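Local coordinates for protein RNA-dependent RNA polymerase (Farallon virus, PDB 6DX5) that probably copies viral RNA as a complete polymerase, and whose N-terminal part, present here, is a viral OTU cysteine protease that probably removes ubiquitin, at residues I20-F25 with V141-N146; E2-Q7 with Y14-K19. All coordinates share one frame; numbering follows the deposited sequence.

Contact 1 (I20-F25 with V141-N146); sequences IAIPDF and VIWNVN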
loop_
_atom_site.group_PDB
_atom_site.type_symbol
_atom_site.label_atom_id
_atom_site.label_comp_id
_atom_site.label_asym_id
_atom_site.label_seq_id
_atom_site.Cartn_x
_atom_site.Cartn_y
_atom_site.Cartn_z
ATOM N N ILE A 20 16.627 9.582 1.289
ATOM C CA ILE A 20 18.000 9.256 1.616
ATOM C C ILE A 20 18.591 8.501 0.427
ATOM O O ILE A 20 17.880 8.073 -0.490
ATOM C CB ILE A 20 18.040 8.425 2.919
ATOM C CG1 ILE A 20 17.641 9.282 4.108
ATOM C CG2 ILE A 20 19.380 7.972 3.231
ATOM C CD1 ILE A 20 17.468 8.446 5.381
ATOM N N ALA A 21 19.923 8.420 0.410
ATOM C CA ALA A 21 20.650 7.409 -0.330
ATOM C C ALA A 21 20.963 6.247 0.621
ATOM O O ALA A 21 21.696 6.432 1.603
ATOM C CB ALA A 21 21.936 8.010 -0.887
ATOM N N ILE A 22 20.466 5.049 0.309
ATOM C CA ILE A 22 20.714 3.850 1.138
ATOM C C ILE A 22 22.207 3.572 1.363
ATOM O O ILE A 22 22.588 3.306 2.513
ATOM C CB ILE A 22 20.019 2.601 0.567
ATOM C CG1 ILE A 22 18.494 2.706 0.710
ATOM C CG2 ILE A 22 20.482 1.323 1.280
ATOM C CD1 ILE A 22 18.050 3.167 2.071
ATOM N N PRO A 23 23.100 3.633 0.357
ATOM C CA PRO A 23 24.504 3.254 0.630
ATOM C C PRO A 23 25.230 4.193 1.590
ATOM O O PRO A 23 26.270 3.804 2.127
ATOM C CB PRO A 23 25.153 3.263 -0.766
ATOM C CG PRO A 23 23.997 3.088 -1.727
ATOM C CD PRO A 23 22.923 3.933 -1.083
ATOM N N ASP A 24 24.709 5.393 1.856
ATOM C CA ASP A 24 25.304 6.276 2.863
ATOM C C ASP A 24 25.061 5.835 4.310
ATOM O O ASP A 24 25.731 6.360 5.203
ATOM C CB ASP A 24 24.781 7.721 2.733
ATOM C CG ASP A 24 25.094 8.392 1.367
ATOM O OD1 ASP A 24 24.296 9.276 0.978
ATOM O OD2 ASP A 24 26.115 8.072 0.699
ATOM N N PHE A 25 24.097 4.936 4.566
ATOM C CA PHE A 25 23.747 4.484 5.916
ATOM C C PHE A 25 23.775 2.974 6.093
ATOM O O PHE A 25 23.904 2.515 7.231
ATOM C CB PHE A 25 22.339 5.005 6.318
ATOM C CG PHE A 25 22.263 6.511 6.380
ATOM C CD1 PHE A 25 22.553 7.179 7.559
ATOM C CD2 PHE A 25 21.990 7.265 5.237
ATOM C CE1 PHE A 25 22.558 8.580 7.607
ATOM C CE2 PHE A 25 21.988 8.681 5.273
ATOM C CZ PHE A 25 22.271 9.335 6.457
ATOM N N VAL A 141 11.436 -2.603 8.561
ATOM C CA VAL A 141 11.389 -1.415 7.724
ATOM C C VAL A 141 11.608 -1.840 6.285
ATOM O O VAL A 141 12.556 -2.566 6.001
ATOM C CB VAL A 141 12.451 -0.396 8.155
ATOM C CG1 VAL A 141 12.325 0.822 7.350
ATOM C CG2 VAL A 141 12.303 -0.098 9.663
ATOM N N ILE A 142 10.733 -1.400 5.376
ATOM C CA ILE A 142 10.839 -1.714 3.954
ATOM C C ILE A 142 11.200 -0.422 3.236
ATOM O O ILE A 142 10.414 0.530 3.226
ATOM C CB ILE A 142 9.545 -2.284 3.365
ATOM C CG1 ILE A 142 8.967 -3.426 4.218
ATOM C CG2 ILE A 142 9.812 -2.735 1.912
ATOM C CD1 ILE A 142 9.699 -4.676 4.072
ATOM N N TRP A 143 12.376 -0.370 2.634
ATOM C CA TRP A 143 12.811 0.812 1.900
ATOM C C TRP A 143 12.616 0.528 0.411
ATOM O O TRP A 143 13.263 -0.368 -0.142
ATOM C CB TRP A 143 14.288 1.142 2.182
ATOM C CG TRP A 143 14.662 1.365 3.607
ATOM C CD1 TRP A 143 14.938 0.405 4.540
ATOM C CD2 TRP A 143 14.745 2.629 4.283
ATOM N NE1 TRP A 143 15.217 0.993 5.751
ATOM C CE2 TRP A 143 15.099 2.356 5.620
ATOM C CE3 TRP A 143 14.568 3.962 3.882
ATOM C CZ2 TRP A 143 15.266 3.372 6.586
ATOM C CZ3 TRP A 143 14.758 4.984 4.838
ATOM C CH2 TRP A 143 15.067 4.673 6.177
ATOM N N ASN A 144 11.732 1.269 -0.230
ATOM C CA ASN A 144 11.519 1.102 -1.653
ATOM C C ASN A 144 12.474 2.040 -2.379
ATOM O O ASN A 144 12.406 3.265 -2.198
ATOM C CB ASN A 144 10.061 1.414 -2.017
ATOM C CG ASN A 144 9.075 0.582 -1.216
ATOM O OD1 ASN A 144 8.403 1.094 -0.303
ATOM N ND2 ASN A 144 9.045 -0.700 -1.484
ATOM N N VAL A 145 13.311 1.495 -3.240
ATOM C CA VAL A 145 14.319 2.312 -3.885
ATOM C C VAL A 145 14.214 2.194 -5.396
ATOM O O VAL A 145 13.630 1.248 -5.940
ATOM C CB VAL A 145 15.706 1.904 -3.418
ATOM C CG1 VAL A 145 15.803 2.037 -1.912
ATOM C CG2 VAL A 145 15.988 0.474 -3.927
ATOM N N ASN A 146 14.811 3.171 -6.088
ATOM C CA ASN A 146 14.871 3.043 -7.530
ATOM C C ASN A 146 16.155 2.287 -7.844
ATOM O O ASN A 146 16.809 1.741 -6.947
ATOM C CB ASN A 146 14.771 4.406 -8.212
ATOM C CG ASN A 146 15.817 5.330 -7.742
ATOM O OD1 ASN A 146 16.684 4.924 -6.978
ATOM N ND2 ASN A 146 15.757 6.588 -8.168
#
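Ile22 is the bump in this contact. It projects from the loop into the shallow hollow between Trp143 and Val145, which lie two residues apart and point from the same side of strand 140-145. Two of its carbons, CG1 and CD1, have different partners. The methylene CG1 of Ile22 lies 3.8 Å from CG1 of Val145, and the two side chains cross at about a right angle. The terminal methyl CD1 of Ile22 reaches on to the indole and approaches it obliquely, 4.0 Å from CE3 of Trp143 and at much the same distance from CD2. The torsions explain this double reach. CG1 of Ile22 lies opposite the carbonyl carbon (chi1 -69°), and the second torsion (chi2 -46°) bends CD1 over to the tryptophan. Val145 meets it with the methyl that stands opposite its own carbonyl carbon.

Ile20 adds a looser touch farther along the indole, with its CD1 4.4 Å from CZ3 of Trp143. Ile20 is poorly ordered, so this distance is less certain. The contact is apolar throughout and buries 158 Å². The loop turns away just after Ile22, held by backbone bonds from Asp24 N to Ala21 O and from Phe25 N to Ile22 O.

Val151 of the adjoining strand 151-157 and Leu178 of strand 174-180 also pack on both Ile22 and Trp143. The indole NE1 of Trp143 is bonded to Asn167 of strand 166-171. The loop between strands 13-16 and 26-29 is thus laid against the sheet of the OTU domain.

Contact 2 (E2-Q7 with Y14-K19); sequences EDINWQ and YTSMVK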
loop_
_atom_site.group_PDB
_atom_site.type_symbol
_atom_site.label_atom_id
_atom_site.label_comp_id
_atom_site.label_asym_id
_atom_site.label_seq_id
_atom_site.Cartn_x
_atom_site.Cartn_y
_atom_site.Cartn_z
ATOM N N GLU A 2 18.922 11.884 10.601
ATOM C CA GLU A 2 18.830 10.822 11.606
ATOM C C GLU A 2 17.396 10.589 12.117
ATOM O O GLU A 2 16.910 9.451 12.101
ATOM C CB GLU A 2 19.756 11.134 12.794
ATOM C CG GLU A 2 19.558 10.235 14.033
ATOM C CD GLU A 2 18.793 10.926 15.174
ATOM O OE1 GLU A 2 19.226 12.018 15.621
ATOM O OE2 GLU A 2 17.761 10.369 15.627
ATOM N N ASP A 3 16.737 11.662 12.579
ATOM C CA ASP A 3 15.404 11.579 13.181
ATOM C C ASP A 3 14.337 11.688 12.096
ATOM O O ASP A 3 14.207 12.727 11.437
ATOM C CB ASP A 3 15.201 12.670 14.236
ATOM C CG ASP A 3 15.401 12.163 15.671
ATOM O OD1 ASP A 3 15.924 11.036 15.852
ATOM O OD2 ASP A 3 15.026 12.904 16.613
ATOM N N ILE A 4 13.581 10.614 11.923
ATOM C CA ILE A 4 12.545 10.495 10.908
ATOM C C ILE A 4 11.184 10.631 11.577
ATOM O O ILE A 4 10.960 10.064 12.654
ATOM C CB ILE A 4 12.658 9.137 10.186
ATOM C CG1 ILE A 4 14.063 8.955 9.590
ATOM C CG2 ILE A 4 11.509 8.935 9.197
ATOM C CD1 ILE A 4 14.471 7.498 9.506
ATOM N N ASN A 5 10.267 11.363 10.945
ATOM C CA ASN A 5 8.925 11.486 11.489
ATOM C C ASN A 5 8.009 10.510 10.750
ATOM O O ASN A 5 7.808 10.603 9.534
ATOM C CB ASN A 5 8.425 12.934 11.455
ATOM C CG ASN A 5 7.658 13.274 10.207
ATOM O OD1 ASN A 5 6.426 13.159 10.168
ATOM N ND2 ASN A 5 8.372 13.702 9.175
ATOM N N TRP A 6 7.504 9.546 11.494
ATOM C CA TRP A 6 6.687 8.469 10.985
ATOM C C TRP A 6 5.221 8.853 11.111
ATOM O O TRP A 6 4.804 9.365 12.154
ATOM C CB TRP A 6 6.990 7.201 11.782
ATOM C CG TRP A 6 8.377 6.682 11.559
ATOM C CD1 TRP A 6 9.467 6.782 12.406
ATOM C CD2 TRP A 6 8.831 5.986 10.398
ATOM N NE1 TRP A 6 10.574 6.190 11.831
ATOM C CE2 TRP A 6 10.218 5.688 10.602
ATOM C CE3 TRP A 6 8.204 5.568 9.215
ATOM C CZ2 TRP A 6 10.984 5.005 9.656
ATOM C CZ3 TRP A 6 8.969 4.920 8.259
ATOM C CH2 TRP A 6 10.359 4.650 8.480
ATOM N N GLN A 7 4.452 8.637 10.044
ATOM C CA GLN A 7 3.013 8.876 10.038
ATOM C C GLN A 7 2.296 7.543 10.150
ATOM O O GLN A 7 2.617 6.608 9.400
ATOM C CB GLN A 7 2.565 9.592 8.761
ATOM C CG GLN A 7 3.193 10.973 8.570
ATOM C CD GLN A 7 2.751 11.974 9.641
ATOM O OE1 GLN A 7 1.579 12.389 9.695
ATOM N NE2 GLN A 7 3.693 12.352 10.515
ATOM N N TYR A 14 3.576 2.313 9.687
ATOM C CA TYR A 14 4.001 3.703 9.564
ATOM C C TYR A 14 4.640 3.935 8.208
ATOM O O TYR A 14 5.173 3.024 7.574
ATOM C CB TYR A 14 5.018 4.117 10.670
ATOM C CG TYR A 14 4.461 3.925 12.051
ATOM C CD1 TYR A 14 4.477 2.660 12.641
ATOM C CD2 TYR A 14 3.879 4.990 12.756
ATOM C CE1 TYR A 14 3.954 2.458 13.886
ATOM C CE2 TYR A 14 3.341 4.797 14.010
ATOM C CZ TYR A 14 3.362 3.525 14.564
ATOM O OH TYR A 14 2.825 3.287 15.805
ATOM N N THR A 15 4.592 5.182 7.786
ATOM C CA THR A 15 5.205 5.591 6.548
ATOM C C THR A 15 5.937 6.902 6.801
ATOM O O THR A 15 5.718 7.580 7.813
ATOM C CB THR A 15 4.158 5.735 5.432
ATOM O OG1 THR A 15 4.806 6.131 4.211
ATOM C CG2 THR A 15 3.085 6.765 5.817
ATOM N N SER A 16 6.837 7.221 5.876
ATOM C CA SER A 16 7.630 8.426 5.956
ATOM C C SER A 16 8.105 8.799 4.554
ATOM O O SER A 16 8.342 7.938 3.699
ATOM C CB SER A 16 8.811 8.238 6.909
ATOM O OG SER A 16 9.418 9.490 7.173
ATOM N N MET A 17 8.222 10.102 4.328
ATOM C CA MET A 17 8.758 10.617 3.080
ATOM C C MET A 17 10.183 11.127 3.242
ATOM O O MET A 17 10.642 11.950 2.447
ATOM C CB MET A 17 7.833 11.699 2.514
ATOM C CG MET A 17 6.935 12.409 3.527
ATOM S SD MET A 17 5.630 13.391 2.704
ATOM C CE MET A 17 4.434 12.119 2.309
ATOM N N VAL A 18 10.887 10.644 4.262
ATOM C CA VAL A 18 12.304 10.910 4.388
ATOM C C VAL A 18 13.023 10.349 3.161
ATOM O O VAL A 18 12.764 9.222 2.719
ATOM C CB VAL A 18 12.844 10.312 5.703
ATOM C CG1 VAL A 18 12.735 8.734 5.742
ATOM C CG2 VAL A 18 14.278 10.787 5.948
ATOM N N LYS A 19 13.911 11.151 2.581
ATOM C CA LYS A 19 14.559 10.798 1.330
ATOM C C LYS A 19 16.057 10.742 1.565
ATOM O O LYS A 19 16.673 11.717 2.008
ATOM C CB LYS A 19 14.174 11.765 0.207
ATOM C CG LYS A 19 12.652 11.645 -0.106
ATOM C CD LYS A 19 12.319 11.621 -1.593
ATOM C CE LYS A 19 12.674 12.956 -2.245
ATOM N NZ LYS A 19 12.435 12.991 -3.713
#
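Gln7 and Thr15 form an antiparallel hydrogen-bonded pair, 5.3 Å apart between CA atoms, at the open end of the β-hairpin of strands 7-10 and 13-16. Gln7 N donates to Thr15 O at 2.8 Å, almost straight (175°). Thr15 N returns a bond of 2.9 Å to Gln7 O, in the carbonyl plane. The regular ladder stops at this pair, although the chains stay close at Trp6 and Ser16 and part only toward Ile4. Here a serine hydroxyl takes over: Ser16 OG donates to Asn5 O at 3.1 Å, from well above that carbonyl's plane.

Trp6 folds beside the hairpin. Ser16 CB lies over one face of its six-membered ring in a CH-pi contact, 4.0 Å from the centroid. CE3 of Trp6 meets CB of Tyr14 at 3.8 Å. Lys156 of strand 151-157 makes a cation-pi contact with the same indole, and Val154 of that strand packs on Trp6, Ser16 and Val18. The hairpin so extends the domain's sheet at one side. In the related Crimean-Congo haemorrhagic fever virus protease the N-terminal strands contribute to ubiquitin and ISG15 binding; a similar role here is possible.

Nearer the N-terminus, Ile4 crosses Val18 at about a right angle, CG2 of Ile4 being 3.7 Å from CG1 of Val18.

How the contacts relate
The two contacts follow one another along the chain. Contact 2 ends at Lys19 and contact 1 starts at Ile20, with their centres 12 Å apart on the same side of the chain's centre. Both reach the same mixed sheet, and strand 151-157 lies between strands 13-16 and 140-145 in it. Contact 2 is at the surface, on the outer strand pair, and mixes ladder bonds and a serine hydroxyl with aromatic and aliphatic packing. Contact 1 is mostly buried, joins a loop to an inner strand, and relies on apolar side chains alone. It buries less than half the surface of contact 2.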